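Long-range contacts in N5-Carboxyaminoimidazole ribonucleotide synthetase (Staphylococcus aureus subsp. aureus, PDB 3ORQ), which catalyses the ATP-dependent conversion of 5-aminoimidazole ribonucleotide and bicarbonate to N5-carboxyaminoimidazole ribonucleotide in purine biosynthesis: residues V126-V131 with E182-K187; P147-T152 with K160-I165; E194-V199 with T253-F258; Q213-R218 with H276-Y281. One frame throughout, in Å; residues are numbered along the deposited sequence.

Contact 1 (V126-V131 with E182-K187); sequences VPFISV and ECVAEK. With ADP (adenosine-5'-diphosphate), chain D.
I129 and V131 face A185 and C183 as antiparallel hydrogen-bonded pairs, each pair joined by two reciprocal backbone bonds, and K187 N adds a longer one to P127 O (3.2 Å). The A185 methyl packs against V131 CG1 at 3.9 Å, while V184 CG1 lies against the carbonyl oxygen of I129. V126 crosses E186 at about a right angle and lays CG1 beside the carboxylate, 3.2 Å from E186 OE2. These strands form one side of the small four-stranded antiparallel sheet of the ATP-grasp domain, with 128-131 at its edge, and the C-terminal end of 183-187 reaches the adenine. E186 CG sits between its backbone N and carbonyl carbon (chi1 55°), and the extended chain beyond it carries OE2 to ADP N6, 2.8 Å away. K187 O accepts from the same amino group, also at 2.8 Å, so two acceptors grip N6. The other carboxylate oxygen of E186, OE1, forms salt bridges with K115 and K151.

Contact 2 (P147-T152 with K160-I165); sequences PFIVKT and KGQVLI. With ADP (adenosine-5'-diphosphate), chain D.
The adenine and phosphate side of the ATP-grasp nucleotide pocket is lined by this beta hairpin, whose strands 148-152 and 162-165 are joined by a loop that holds several ATP-binding residues. K151 and Q162 form a non-hydrogen-bonded pair and run together toward the nucleotide, with their CG atoms 3.8 Å apart. K151 is extended beyond CG, which brings NZ within 2.9 Å of ADP O1A and 3.2 Å of ADP N7; one ammonium group thus ties the base to the alpha-phosphate. Its salt bridge to E186 probably helps to hold that ammonium in place. Q162 NE2 makes a weak, strongly bent bond to the bridging oxygen O3A of ADP, 2.7 Å away, and its OE1 faces I149 CD1.

On the other side of the hairpin the contact is apolar. I165 CB stands over one face of the F148 ring, 4.1 Å from its centroid in a CH-pi contact, and I165 CD1 reaches V150 CG2 at 3.6 Å. At the loop end, T152 N bonds to G161 O (2.8 Å); G161 has a positive phi (77°), and T152 CG2 crowds the place a side chain would take. Helix 171-178 packs on V150, V163 and I165, whereas R111 of helix 111-120 touches K151 and Q162. Strand 183-187 continues the sheet beyond 148-152, and 162-165 is its outermost strand.

Contact 3 (E194-V199 with T253-F258); sequences EVSLTV and TFTVEF. With MG (magnesium ion), chain C; ADP (adenosine-5'-diphosphate), chain D.
E194 CB passes the carbonyl oxygen of F258 at 3.8 Å, and CG follows it at slightly longer range before the extended chain leaves the strand pair for the nucleotide. At the tip the carboxylate takes both ribose hydroxyls: E194 OE1 accepts from ADP O2' at 2.6 Å and E194 OE2 from ADP O3' at 2.5 Å, a two-pronged grip that fixes the sugar. OE1 also has a weak bond from H217. Behind E194, the two strands run antiparallel in the large sheet to which the ATP-grasp region contributes, with V195, L197 and V199 in hydrogen-bonded pairs with F258, V256 and F254. The face carrying S196, T198 and T255 also carries E257, whose OE1 binds the magnesium ion at 2.5 Å; ADP O2A and E270 bind it too. E257 OE2 lies at a longer 2.8 Å from the magnesium ion and is also bonded to H276. Further along, T198 OG1 and T255 OG1 share a hydrogen bond of 3.2 Å. The opposite face is apolar: V199 CB sits over one face of the F254 ring, 3.9 Å from its centroid, and L197 CB meets the F258 ring at its edge. Helix 234-245 covers this face, touching L197, F254 and V256.

Contact 4 (Q213-R218 with H276-Y281); sequences QENEHR and HNSGHY. With ADP (adenosine-5'-diphosphate), chain D.
Van der Waals and close polar approaches carry the meeting of Q213 and N215 with S278 and Y281. Q213 is bent at chi2 (-117°), which lays its amide group over the carbonyl oxygen of S278, with Q213 CD 3.4 Å from S278 O. The end of that amide makes a close polar approach to the tyrosine hydroxyl, Q213 OE1 being modelled 2.7 Å from Y281 OH; the two side chains cross at about a right angle, their amide and ring planes 72° apart. The amide end of N215 packs against S278 CB, and no main-chain hydrogen bond joins the strand to the loop.

Hydrogen bonds within 276-281 are local to the loop. S278 OG and H276 ND1 are 2.7 Å apart and bonded. S278 N gives a second bond to the same ND1 from well out of the ring plane. G279 N bonds to H276 O at 2.7 Å, in keeping with the short 3-10 turn at 277-279. S278 OG also bonds to S196.

Contact with the nucleotide comes from the far end of the strand, where the H217 ring presents a face to the ribose, its CE1 3.1 Å from ADP O3'. The chemistry implies a buried polar interface in which amide ends of the strand meet the hydroxyl-bearing residues S278 and Y281; behind it S278 holds ND1 of H276, which probably helps to orient H276 toward E257.

How the contacts relate
Contacts 1 and 2 share the small antiparallel sheet, their centres 9 Å apart, with strands 183-187 and 148-152 as neighbours; contact 2 falls within the chain span that contact 1 bridges. Contact 3 and the strand of contact 4, centres also 9 Å apart, lie in the large antiparallel sheet, to which the 276-281 loop is applied; their segments alternate along the chain. The two pairs follow one another in sequence, with centres 21 to 25 Å apart and no direct touch. ADP lies between: contact 1 holds the base, contact 2 base and phosphates, contact 3 ribose and magnesium, and H217 of contact 4 lies against the ribose, as the two sheets of an ATP-grasp fold clasp a nucleotide.

Contact 1 (V126-V131 with E182-K187)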
# COMPACT_ATOMS: atom_id res chain seq x y z
N VAL A 126 24.83 -12.75 -24.04
CA VAL A 126 26.20 -13.14 -23.77
C VAL A 126 26.45 -14.49 -24.43
O VAL A 126 25.66 -15.41 -24.26
CB VAL A 126 26.50 -13.21 -22.26
CG1 VAL A 126 25.53 -14.14 -21.56
CG2 VAL A 126 27.93 -13.67 -22.01
N PRO A 127 27.56 -14.60 -25.20
CA PRO A 127 27.83 -15.85 -25.91
C PRO A 127 27.81 -17.03 -24.94
O PRO A 127 28.36 -16.94 -23.83
CB PRO A 127 29.23 -15.62 -26.50
CG PRO A 127 29.27 -14.11 -26.75
CD PRO A 127 28.44 -13.49 -25.64
N PHE A 128 27.18 -18.13 -25.36
CA PHE A 128 26.84 -19.18 -24.39
C PHE A 128 26.90 -20.52 -25.05
O PHE A 128 26.73 -20.61 -26.27
CB PHE A 128 25.39 -18.95 -23.83
CG PHE A 128 24.30 -19.24 -24.84
CD1 PHE A 128 23.79 -18.23 -25.65
CD2 PHE A 128 23.81 -20.54 -25.01
CE1 PHE A 128 22.80 -18.50 -26.59
CE2 PHE A 128 22.85 -20.83 -25.96
CZ PHE A 128 22.33 -19.81 -26.75
N ILE A 129 27.12 -21.56 -24.25
CA ILE A 129 27.10 -22.96 -24.71
C ILE A 129 26.57 -23.91 -23.62
O ILE A 129 26.82 -23.70 -22.43
CB ILE A 129 28.49 -23.43 -25.25
CG1 ILE A 129 28.38 -24.76 -26.01
CG2 ILE A 129 29.50 -23.53 -24.13
CD1 ILE A 129 27.24 -24.80 -27.04
N SER A 130 25.81 -24.94 -24.03
CA SER A 130 25.32 -25.94 -23.08
C SER A 130 26.39 -26.95 -22.69
O SER A 130 27.17 -27.42 -23.54
CB SER A 130 24.06 -26.65 -23.59
OG SER A 130 24.33 -27.57 -24.64
N VAL A 131 26.44 -27.26 -21.40
CA VAL A 131 27.38 -28.25 -20.85
C VAL A 131 26.70 -29.16 -19.84
O VAL A 131 26.50 -28.79 -18.67
CB VAL A 131 28.66 -27.57 -20.25
CG1 VAL A 131 28.46 -26.10 -20.01
CG2 VAL A 131 29.11 -28.26 -18.97
N GLU A 182 22.88 -30.64 -15.11
CA GLU A 182 23.09 -30.11 -16.46
C GLU A 182 23.29 -28.61 -16.35
O GLU A 182 22.53 -27.92 -15.66
CB GLU A 182 21.90 -30.42 -17.37
CG GLU A 182 21.65 -31.91 -17.64
CD GLU A 182 20.61 -32.17 -18.75
OE1 GLU A 182 20.72 -33.22 -19.42
OE2 GLU A 182 19.69 -31.33 -18.94
N CYS A 183 24.30 -28.09 -17.04
CA CYS A 183 24.66 -26.69 -16.89
C CYS A 183 24.75 -25.90 -18.19
O CYS A 183 24.62 -26.47 -19.28
CB CYS A 183 25.99 -26.59 -16.15
SG CYS A 183 25.84 -26.90 -14.40
N VAL A 184 24.94 -24.59 -18.05
CA VAL A 184 25.27 -23.73 -19.19
C VAL A 184 26.52 -22.95 -18.85
O VAL A 184 26.72 -22.56 -17.70
CB VAL A 184 24.20 -22.69 -19.51
CG1 VAL A 184 24.44 -22.15 -20.90
CG2 VAL A 184 22.79 -23.25 -19.42
N ALA A 185 27.36 -22.71 -19.86
CA ALA A 185 28.48 -21.77 -19.72
C ALA A 185 28.33 -20.53 -20.62
O ALA A 185 27.71 -20.60 -21.68
CB ALA A 185 29.80 -22.48 -19.95
N GLU A 186 28.86 -19.40 -20.17
CA GLU A 186 28.74 -18.13 -20.89
C GLU A 186 29.96 -17.26 -20.54
O GLU A 186 30.54 -17.41 -19.46
CB GLU A 186 27.43 -17.40 -20.50
CG GLU A 186 27.28 -17.19 -19.01
CD GLU A 186 26.12 -16.30 -18.61
OE1 GLU A 186 25.05 -16.88 -18.27
OE2 GLU A 186 26.28 -15.03 -18.63
N LYS A 187 30.35 -16.38 -21.44
CA LYS A 187 31.49 -15.49 -21.18
C LYS A 187 31.35 -14.69 -19.87
O LYS A 187 30.29 -14.06 -19.60
CB LYS A 187 31.67 -14.50 -22.35
CG LYS A 187 32.45 -15.02 -23.57
CD LYS A 187 32.52 -13.93 -24.67
CE LYS A 187 33.41 -14.35 -25.87
NZ LYS A 187 34.86 -14.24 -25.59
PB ADP D . 20.61 -15.46 -10.54
O1B ADP D . 19.60 -15.94 -11.55
O2B ADP D . 20.45 -14.07 -9.97
O3B ADP D . 20.89 -16.50 -9.49
PA ADP D . 22.35 -14.42 -12.54
O1A ADP D . 22.62 -15.27 -13.76
O2A ADP D . 21.31 -13.33 -12.64
O3A ADP D . 22.03 -15.39 -11.29
O5' ADP D . 23.70 -13.73 -12.02
C5' ADP D . 23.78 -13.10 -10.76
C4' ADP D . 24.89 -12.06 -10.79
O4' ADP D . 26.16 -12.68 -11.13
C3' ADP D . 24.66 -10.98 -11.85
O3' ADP D . 23.87 -9.87 -11.38
C2' ADP D . 26.08 -10.54 -12.17
O2' ADP D . 26.48 -9.48 -11.32
C1' ADP D . 26.93 -11.78 -11.94
N9 ADP D . 27.07 -12.38 -13.29
C8 ADP D . 26.29 -13.35 -13.80
N7 ADP D . 26.64 -13.66 -15.07
C5 ADP D . 27.70 -12.87 -15.36
C6 ADP D . 28.58 -12.70 -16.55
N6 ADP D . 28.36 -13.45 -17.66
N1 ADP D . 29.55 -11.76 -16.47
C2 ADP D . 29.75 -11.01 -15.36
N3 ADP D . 28.99 -11.11 -14.24
C4 ADP D . 27.97 -12.01 -14.20

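Contact 2 (P147-T152 with K160-I165)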
# COMPACT_ATOMS: atom_id res chain seq x y z
N PRO A 147 38.01 -15.44 -19.14
CA PRO A 147 37.19 -16.10 -18.12
C PRO A 147 35.82 -16.51 -18.65
O PRO A 147 35.41 -16.05 -19.71
CB PRO A 147 37.03 -15.03 -17.02
CG PRO A 147 37.69 -13.76 -17.56
CD PRO A 147 37.92 -13.97 -19.02
N PHE A 148 35.15 -17.41 -17.92
CA PHE A 148 33.77 -17.82 -18.19
C PHE A 148 33.11 -18.43 -16.94
O PHE A 148 33.79 -18.82 -15.98
CB PHE A 148 33.67 -18.79 -19.38
CG PHE A 148 34.17 -20.18 -19.10
CD1 PHE A 148 35.53 -20.48 -19.16
CD2 PHE A 148 33.27 -21.21 -18.79
CE1 PHE A 148 35.99 -21.77 -18.90
CE2 PHE A 148 33.72 -22.50 -18.53
CZ PHE A 148 35.09 -22.78 -18.59
N ILE A 149 31.79 -18.50 -16.95
CA ILE A 149 31.06 -18.93 -15.77
C ILE A 149 30.05 -20.02 -16.08
O ILE A 149 29.32 -19.93 -17.05
CB ILE A 149 30.40 -17.71 -15.04
CG1 ILE A 149 29.56 -18.16 -13.85
CG2 ILE A 149 29.59 -16.90 -16.02
CD1 ILE A 149 29.44 -17.09 -12.77
N VAL A 150 30.04 -21.06 -15.25
CA VAL A 150 29.10 -22.19 -15.37
C VAL A 150 27.91 -22.04 -14.40
O VAL A 150 28.11 -21.82 -13.21
CB VAL A 150 29.83 -23.52 -15.11
CG1 VAL A 150 28.92 -24.68 -15.41
CG2 VAL A 150 31.07 -23.60 -15.98
N LYS A 151 26.68 -22.10 -14.92
CA LYS A 151 25.45 -22.01 -14.12
C LYS A 151 24.60 -23.26 -14.28
O LYS A 151 24.48 -23.78 -15.39
CB LYS A 151 24.60 -20.78 -14.49
CG LYS A 151 25.36 -19.46 -14.54
CD LYS A 151 24.51 -18.32 -15.13
CE LYS A 151 25.31 -17.03 -15.17
NZ LYS A 151 24.53 -15.90 -15.81
N THR A 152 24.01 -23.74 -13.18
CA THR A 152 22.98 -24.79 -13.28
C THR A 152 21.84 -24.22 -14.11
O THR A 152 21.56 -23.02 -14.07
CB THR A 152 22.47 -25.35 -11.89
OG1 THR A 152 21.50 -24.48 -11.30
CG2 THR A 152 23.61 -25.53 -10.92
N LYS A 160 23.25 -18.65 -6.44
CA LYS A 160 23.46 -20.09 -6.18
C LYS A 160 23.60 -20.90 -7.48
O LYS A 160 23.00 -20.56 -8.51
CB LYS A 160 22.35 -20.69 -5.29
CG LYS A 160 22.36 -20.21 -3.84
CD LYS A 160 21.27 -20.88 -3.00
CE LYS A 160 20.95 -20.07 -1.75
NZ LYS A 160 19.71 -20.54 -1.06
N GLY A 161 24.42 -21.95 -7.41
CA GLY A 161 24.56 -22.90 -8.51
C GLY A 161 25.40 -22.38 -9.65
O GLY A 161 25.23 -22.79 -10.81
N GLN A 162 26.33 -21.49 -9.32
CA GLN A 162 27.24 -20.91 -10.31
C GLN A 162 28.70 -21.09 -9.86
O GLN A 162 28.99 -20.99 -8.66
CB GLN A 162 26.95 -19.42 -10.50
CG GLN A 162 25.51 -19.08 -10.79
CD GLN A 162 25.35 -17.64 -11.20
OE1 GLN A 162 26.30 -17.03 -11.70
NE2 GLN A 162 24.16 -17.07 -10.97
N VAL A 163 29.59 -21.35 -10.81
CA VAL A 163 31.02 -21.44 -10.55
C VAL A 163 31.78 -20.57 -11.54
O VAL A 163 31.72 -20.79 -12.75
CB VAL A 163 31.54 -22.87 -10.69
CG1 VAL A 163 33.08 -22.87 -10.66
CG2 VAL A 163 30.97 -23.76 -9.60
N LEU A 164 32.51 -19.59 -11.02
CA LEU A 164 33.27 -18.70 -11.88
C LEU A 164 34.59 -19.36 -12.21
O LEU A 164 35.32 -19.80 -11.31
CB LEU A 164 33.49 -17.34 -11.22
CG LEU A 164 34.07 -16.16 -12.02
CD1 LEU A 164 35.55 -16.04 -11.79
CD2 LEU A 164 33.79 -16.25 -13.51
N ILE A 165 34.88 -19.47 -13.50
CA ILE A 165 36.11 -20.13 -13.95
C ILE A 165 37.09 -19.16 -14.61
O ILE A 165 37.00 -18.89 -15.82
CB ILE A 165 35.81 -21.31 -14.89
CG1 ILE A 165 34.73 -22.20 -14.26
CG2 ILE A 165 37.10 -22.07 -15.17
CD1 ILE A 165 34.53 -23.53 -14.95
PB ADP D . 20.61 -15.46 -10.54
O1B ADP D . 19.60 -15.94 -11.55
O2B ADP D . 20.45 -14.07 -9.97
O3B ADP D . 20.89 -16.50 -9.49
PA ADP D . 22.35 -14.42 -12.54
O1A ADP D . 22.62 -15.27 -13.76
O2A ADP D . 21.31 -13.33 -12.64
O3A ADP D . 22.03 -15.39 -11.29
O5' ADP D . 23.70 -13.73 -12.02
C5' ADP D . 23.78 -13.10 -10.76
C4' ADP D . 24.89 -12.06 -10.79
O4' ADP D . 26.16 -12.68 -11.13
C3' ADP D . 24.66 -10.98 -11.85
O3' ADP D . 23.87 -9.87 -11.38
C2' ADP D . 26.08 -10.54 -12.17
O2' ADP D . 26.48 -9.48 -11.32
C1' ADP D . 26.93 -11.78 -11.94
N9 ADP D . 27.07 -12.38 -13.29
C8 ADP D . 26.29 -13.35 -13.80
N7 ADP D . 26.64 -13.66 -15.07
C5 ADP D . 27.70 -12.87 -15.36
C6 ADP D . 28.58 -12.70 -16.55
N6 ADP D . 28.36 -13.45 -17.66
N1 ADP D . 29.55 -11.76 -16.47
C2 ADP D . 29.75 -11.01 -15.36
N3 ADP D . 28.99 -11.11 -14.24
C4 ADP D . 27.97 -12.01 -14.20

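Contact 3 (E194-V199 with T253-F258)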
# COMPACT_ATOMS: atom_id res chain seq x y z
N GLU A 194 24.88 -2.84 -13.87
CA GLU A 194 23.70 -3.65 -14.19
C GLU A 194 22.42 -2.85 -14.07
O GLU A 194 22.25 -2.06 -13.13
CB GLU A 194 23.62 -4.86 -13.29
CG GLU A 194 24.78 -5.83 -13.48
CD GLU A 194 24.64 -7.03 -12.62
OE1 GLU A 194 25.44 -7.16 -11.69
OE2 GLU A 194 23.72 -7.82 -12.85
N VAL A 195 21.52 -3.04 -15.02
CA VAL A 195 20.23 -2.38 -14.96
C VAL A 195 19.14 -3.39 -15.23
O VAL A 195 19.41 -4.50 -15.70
CB VAL A 195 20.08 -1.18 -15.97
CG1 VAL A 195 21.14 -0.14 -15.72
CG2 VAL A 195 20.10 -1.67 -17.43
N SER A 196 17.91 -2.98 -14.94
CA SER A 196 16.75 -3.80 -15.28
C SER A 196 15.59 -2.91 -15.65
O SER A 196 15.56 -1.72 -15.31
CB SER A 196 16.36 -4.73 -14.11
OG SER A 196 15.80 -4.00 -13.03
N LEU A 197 14.64 -3.49 -16.37
CA LEU A 197 13.49 -2.77 -16.88
C LEU A 197 12.27 -3.61 -16.49
O LEU A 197 12.11 -4.76 -16.89
CB LEU A 197 13.59 -2.66 -18.39
CG LEU A 197 12.59 -1.71 -19.05
CD1 LEU A 197 12.78 -0.27 -18.56
CD2 LEU A 197 12.72 -1.79 -20.55
N THR A 198 11.44 -3.05 -15.63
CA THR A 198 10.21 -3.72 -15.22
C THR A 198 9.07 -3.26 -16.16
O THR A 198 8.99 -2.09 -16.51
CB THR A 198 9.97 -3.45 -13.77
OG1 THR A 198 11.01 -4.10 -13.01
CG2 THR A 198 8.56 -3.96 -13.34
N VAL A 199 8.23 -4.20 -16.59
CA VAL A 199 7.27 -3.97 -17.66
C VAL A 199 5.95 -4.61 -17.30
O VAL A 199 5.91 -5.62 -16.57
CB VAL A 199 7.76 -4.61 -19.03
CG1 VAL A 199 6.80 -4.32 -20.18
CG2 VAL A 199 9.17 -4.20 -19.41
N THR A 253 3.16 -8.27 -14.90
CA THR A 253 4.49 -7.69 -14.80
C THR A 253 5.58 -8.72 -15.05
O THR A 253 5.49 -9.86 -14.56
CB THR A 253 4.63 -7.02 -13.41
OG1 THR A 253 3.76 -5.88 -13.41
CG2 THR A 253 6.09 -6.56 -13.11
N PHE A 254 6.59 -8.34 -15.83
CA PHE A 254 7.81 -9.16 -15.95
C PHE A 254 9.00 -8.22 -15.93
O PHE A 254 8.83 -7.01 -16.06
CB PHE A 254 7.79 -10.03 -17.21
CG PHE A 254 7.72 -9.25 -18.49
CD1 PHE A 254 6.52 -8.70 -18.92
CD2 PHE A 254 8.85 -9.06 -19.24
CE1 PHE A 254 6.45 -7.94 -20.10
CE2 PHE A 254 8.79 -8.29 -20.44
CZ PHE A 254 7.58 -7.74 -20.86
N THR A 255 10.19 -8.75 -15.69
CA THR A 255 11.37 -7.90 -15.58
C THR A 255 12.54 -8.48 -16.39
O THR A 255 12.83 -9.66 -16.31
CB THR A 255 11.82 -7.75 -14.10
OG1 THR A 255 10.73 -7.26 -13.32
CG2 THR A 255 13.03 -6.80 -13.97
N VAL A 256 13.20 -7.63 -17.16
CA VAL A 256 14.38 -8.02 -17.94
C VAL A 256 15.59 -7.41 -17.25
O VAL A 256 15.64 -6.20 -17.04
CB VAL A 256 14.28 -7.49 -19.39
CG1 VAL A 256 15.49 -7.94 -20.28
CG2 VAL A 256 12.98 -7.90 -20.02
N GLU A 257 16.56 -8.27 -16.91
CA GLU A 257 17.87 -7.86 -16.37
C GLU A 257 18.91 -7.74 -17.46
O GLU A 257 19.02 -8.62 -18.29
CB GLU A 257 18.40 -8.91 -15.39
CG GLU A 257 17.67 -8.99 -14.08
CD GLU A 257 18.32 -9.98 -13.13
OE1 GLU A 257 19.49 -10.40 -13.33
OE2 GLU A 257 17.65 -10.34 -12.15
N PHE A 258 19.72 -6.68 -17.42
CA PHE A 258 20.73 -6.42 -18.44
C PHE A 258 22.12 -6.20 -17.84
O PHE A 258 22.25 -5.70 -16.74
CB PHE A 258 20.43 -5.15 -19.26
CG PHE A 258 19.09 -5.12 -19.93
CD1 PHE A 258 17.94 -4.81 -19.22
CD2 PHE A 258 18.99 -5.33 -21.30
CE1 PHE A 258 16.70 -4.75 -19.85
CE2 PHE A 258 17.77 -5.28 -21.95
CZ PHE A 258 16.61 -4.98 -21.21
MG MG C . 19.71 -12.12 -11.52
PB ADP D . 20.61 -15.46 -10.54
O1B ADP D . 19.60 -15.94 -11.55
O2B ADP D . 20.45 -14.07 -9.97
O3B ADP D . 20.89 -16.50 -9.49
PA ADP D . 22.35 -14.42 -12.54
O1A ADP D . 22.62 -15.27 -13.76
O2A ADP D . 21.31 -13.33 -12.64
O3A ADP D . 22.03 -15.39 -11.29
O5' ADP D . 23.70 -13.73 -12.02
C5' ADP D . 23.78 -13.10 -10.76
C4' ADP D . 24.89 -12.06 -10.79
O4' ADP D . 26.16 -12.68 -11.13
C3' ADP D . 24.66 -10.98 -11.85
O3' ADP D . 23.87 -9.87 -11.38
C2' ADP D . 26.08 -10.54 -12.17
O2' ADP D . 26.48 -9.48 -11.32
C1' ADP D . 26.93 -11.78 -11.94
N9 ADP D . 27.07 -12.38 -13.29
C8 ADP D . 26.29 -13.35 -13.80
N7 ADP D . 26.64 -13.66 -15.07
C5 ADP D . 27.70 -12.87 -15.36
C6 ADP D . 28.58 -12.70 -16.55
N6 ADP D . 28.36 -13.45 -17.66
N1 ADP D . 29.55 -11.76 -16.47
C2 ADP D . 29.75 -11.01 -15.36
N3 ADP D . 28.99 -11.11 -14.24
C4 ADP D . 27.97 -12.01 -14.20

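Contact 4 (Q213-R218 with H276-Y281)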
# COMPACT_ATOMS: atom_id res chain seq x y z
N GLN A 213 16.00 0.93 -13.80
CA GLN A 213 16.53 0.86 -12.47
C GLN A 213 17.95 0.31 -12.49
O GLN A 213 18.30 -0.50 -13.35
CB GLN A 213 15.59 0.07 -11.53
CG GLN A 213 14.99 -1.21 -12.06
CD GLN A 213 13.46 -1.21 -12.16
OE1 GLN A 213 12.78 -0.21 -12.00
NE2 GLN A 213 12.94 -2.38 -12.47
N GLU A 214 18.78 0.81 -11.58
CA GLU A 214 20.19 0.46 -11.54
C GLU A 214 20.46 -0.42 -10.31
O GLU A 214 20.09 -0.09 -9.18
CB GLU A 214 21.04 1.73 -11.50
CG GLU A 214 22.49 1.46 -11.22
CD GLU A 214 23.30 2.71 -10.93
OE1 GLU A 214 24.43 2.54 -10.38
OE2 GLU A 214 22.84 3.83 -11.23
N ASN A 215 21.15 -1.52 -10.53
CA ASN A 215 21.22 -2.61 -9.58
C ASN A 215 22.66 -3.02 -9.24
O ASN A 215 23.47 -3.42 -10.13
CB ASN A 215 20.45 -3.83 -10.13
CG ASN A 215 18.99 -3.52 -10.40
OD1 ASN A 215 18.37 -2.75 -9.66
ND2 ASN A 215 18.42 -4.13 -11.43
N GLU A 216 22.96 -2.95 -7.96
CA GLU A 216 24.22 -3.45 -7.47
C GLU A 216 23.91 -4.72 -6.72
O GLU A 216 22.92 -4.79 -5.96
CB GLU A 216 24.91 -2.44 -6.55
CG GLU A 216 26.24 -2.99 -6.03
CD GLU A 216 26.99 -2.02 -5.16
OE1 GLU A 216 26.67 -0.82 -5.14
OE2 GLU A 216 27.92 -2.47 -4.48
N HIS A 217 24.74 -5.74 -6.97
CA HIS A 217 24.65 -7.01 -6.25
C HIS A 217 25.81 -7.13 -5.26
O HIS A 217 26.87 -6.53 -5.45
CB HIS A 217 24.65 -8.20 -7.21
CG HIS A 217 23.46 -8.27 -8.11
ND1 HIS A 217 23.35 -7.50 -9.25
CD2 HIS A 217 22.35 -9.04 -8.06
CE1 HIS A 217 22.20 -7.77 -9.85
NE2 HIS A 217 21.58 -8.71 -9.15
N ARG A 218 25.58 -7.91 -4.20
CA ARG A 218 26.63 -8.26 -3.26
C ARG A 218 26.54 -9.75 -2.98
O ARG A 218 25.49 -10.25 -2.55
CB ARG A 218 26.52 -7.46 -1.97
CG ARG A 218 27.39 -6.21 -1.96
CD ARG A 218 27.87 -5.89 -0.54
NE ARG A 218 28.76 -4.71 -0.54
CZ ARG A 218 28.88 -3.85 0.48
NH1 ARG A 218 28.18 -4.00 1.61
NH2 ARG A 218 29.73 -2.82 0.35
N HIS A 276 9.62 -8.26 -9.66
CA HIS A 276 11.01 -8.62 -9.42
C HIS A 276 11.54 -7.75 -8.31
O HIS A 276 11.10 -6.60 -8.16
CB HIS A 276 11.80 -8.42 -10.73
CG HIS A 276 13.27 -8.72 -10.65
ND1 HIS A 276 14.21 -7.76 -10.35
CD2 HIS A 276 13.97 -9.86 -10.93
CE1 HIS A 276 15.42 -8.30 -10.41
NE2 HIS A 276 15.30 -9.57 -10.76
N ASN A 277 12.49 -8.28 -7.54
CA ASN A 277 13.09 -7.57 -6.39
C ASN A 277 13.51 -6.13 -6.75
O ASN A 277 13.42 -5.20 -5.90
CB ASN A 277 14.32 -8.35 -5.91
CG ASN A 277 14.72 -8.02 -4.49
OD1 ASN A 277 14.25 -7.04 -3.86
ND2 ASN A 277 15.57 -8.87 -3.94
N SER A 278 13.95 -5.92 -7.99
CA SER A 278 14.45 -4.60 -8.34
C SER A 278 13.32 -3.60 -8.59
O SER A 278 13.56 -2.42 -8.94
CB SER A 278 15.39 -4.65 -9.57
OG SER A 278 14.71 -5.16 -10.72
N GLY A 279 12.08 -4.06 -8.43
CA GLY A 279 10.92 -3.18 -8.69
C GLY A 279 10.21 -2.72 -7.44
O GLY A 279 9.21 -1.99 -7.52
N HIS A 280 10.68 -3.18 -6.27
CA HIS A 280 9.96 -2.90 -5.02
C HIS A 280 9.85 -1.41 -4.71
O HIS A 280 8.80 -0.99 -4.14
CB HIS A 280 10.49 -3.67 -3.84
CG HIS A 280 10.35 -5.15 -3.99
ND1 HIS A 280 9.52 -5.73 -4.92
CD2 HIS A 280 11.00 -6.17 -3.37
CE1 HIS A 280 9.64 -7.04 -4.86
NE2 HIS A 280 10.52 -7.34 -3.93
N TYR A 281 10.85 -0.62 -5.17
CA TYR A 281 10.92 0.80 -4.87
C TYR A 281 9.64 1.51 -5.38
O TYR A 281 9.23 2.57 -4.85
CB TYR A 281 12.16 1.43 -5.51
CG TYR A 281 11.94 1.56 -6.99
CD1 TYR A 281 12.15 0.46 -7.83
CD2 TYR A 281 11.38 2.70 -7.54
CE1 TYR A 281 11.87 0.52 -9.16
CE2 TYR A 281 11.11 2.78 -8.91
CZ TYR A 281 11.35 1.68 -9.71
OH TYR A 281 11.08 1.70 -11.07
PB ADP D . 20.61 -15.46 -10.54
O1B ADP D . 19.60 -15.94 -11.55
O2B ADP D . 20.45 -14.07 -9.97
O3B ADP D . 20.89 -16.50 -9.49
PA ADP D . 22.35 -14.42 -12.54
O1A ADP D . 22.62 -15.27 -13.76
O2A ADP D . 21.31 -13.33 -12.64
O3A ADP D . 22.03 -15.39 -11.29
O5' ADP D . 23.70 -13.73 -12.02
C5' ADP D . 23.78 -13.10 -10.76
C4' ADP D . 24.89 -12.06 -10.79
O4' ADP D . 26.16 -12.68 -11.13
C3' ADP D . 24.66 -10.98 -11.85
O3' ADP D . 23.87 -9.87 -11.38
C2' ADP D . 26.08 -10.54 -12.17
O2' ADP D . 26.48 -9.48 -11.32
C1' ADP D . 26.93 -11.78 -11.94
N9 ADP D . 27.07 -12.38 -13.29
C8 ADP D . 26.29 -13.35 -13.80
N7 ADP D . 26.64 -13.66 -15.07
C5 ADP D . 27.70 -12.87 -15.36
C6 ADP D . 28.58 -12.70 -16.55
N6 ADP D . 28.36 -13.45 -17.66
N1 ADP D . 29.55 -11.76 -16.47
C2 ADP D . 29.75 -11.01 -15.36
N3 ADP D . 28.99 -11.11 -14.24
C4 ADP D . 27.97 -12.01 -14.20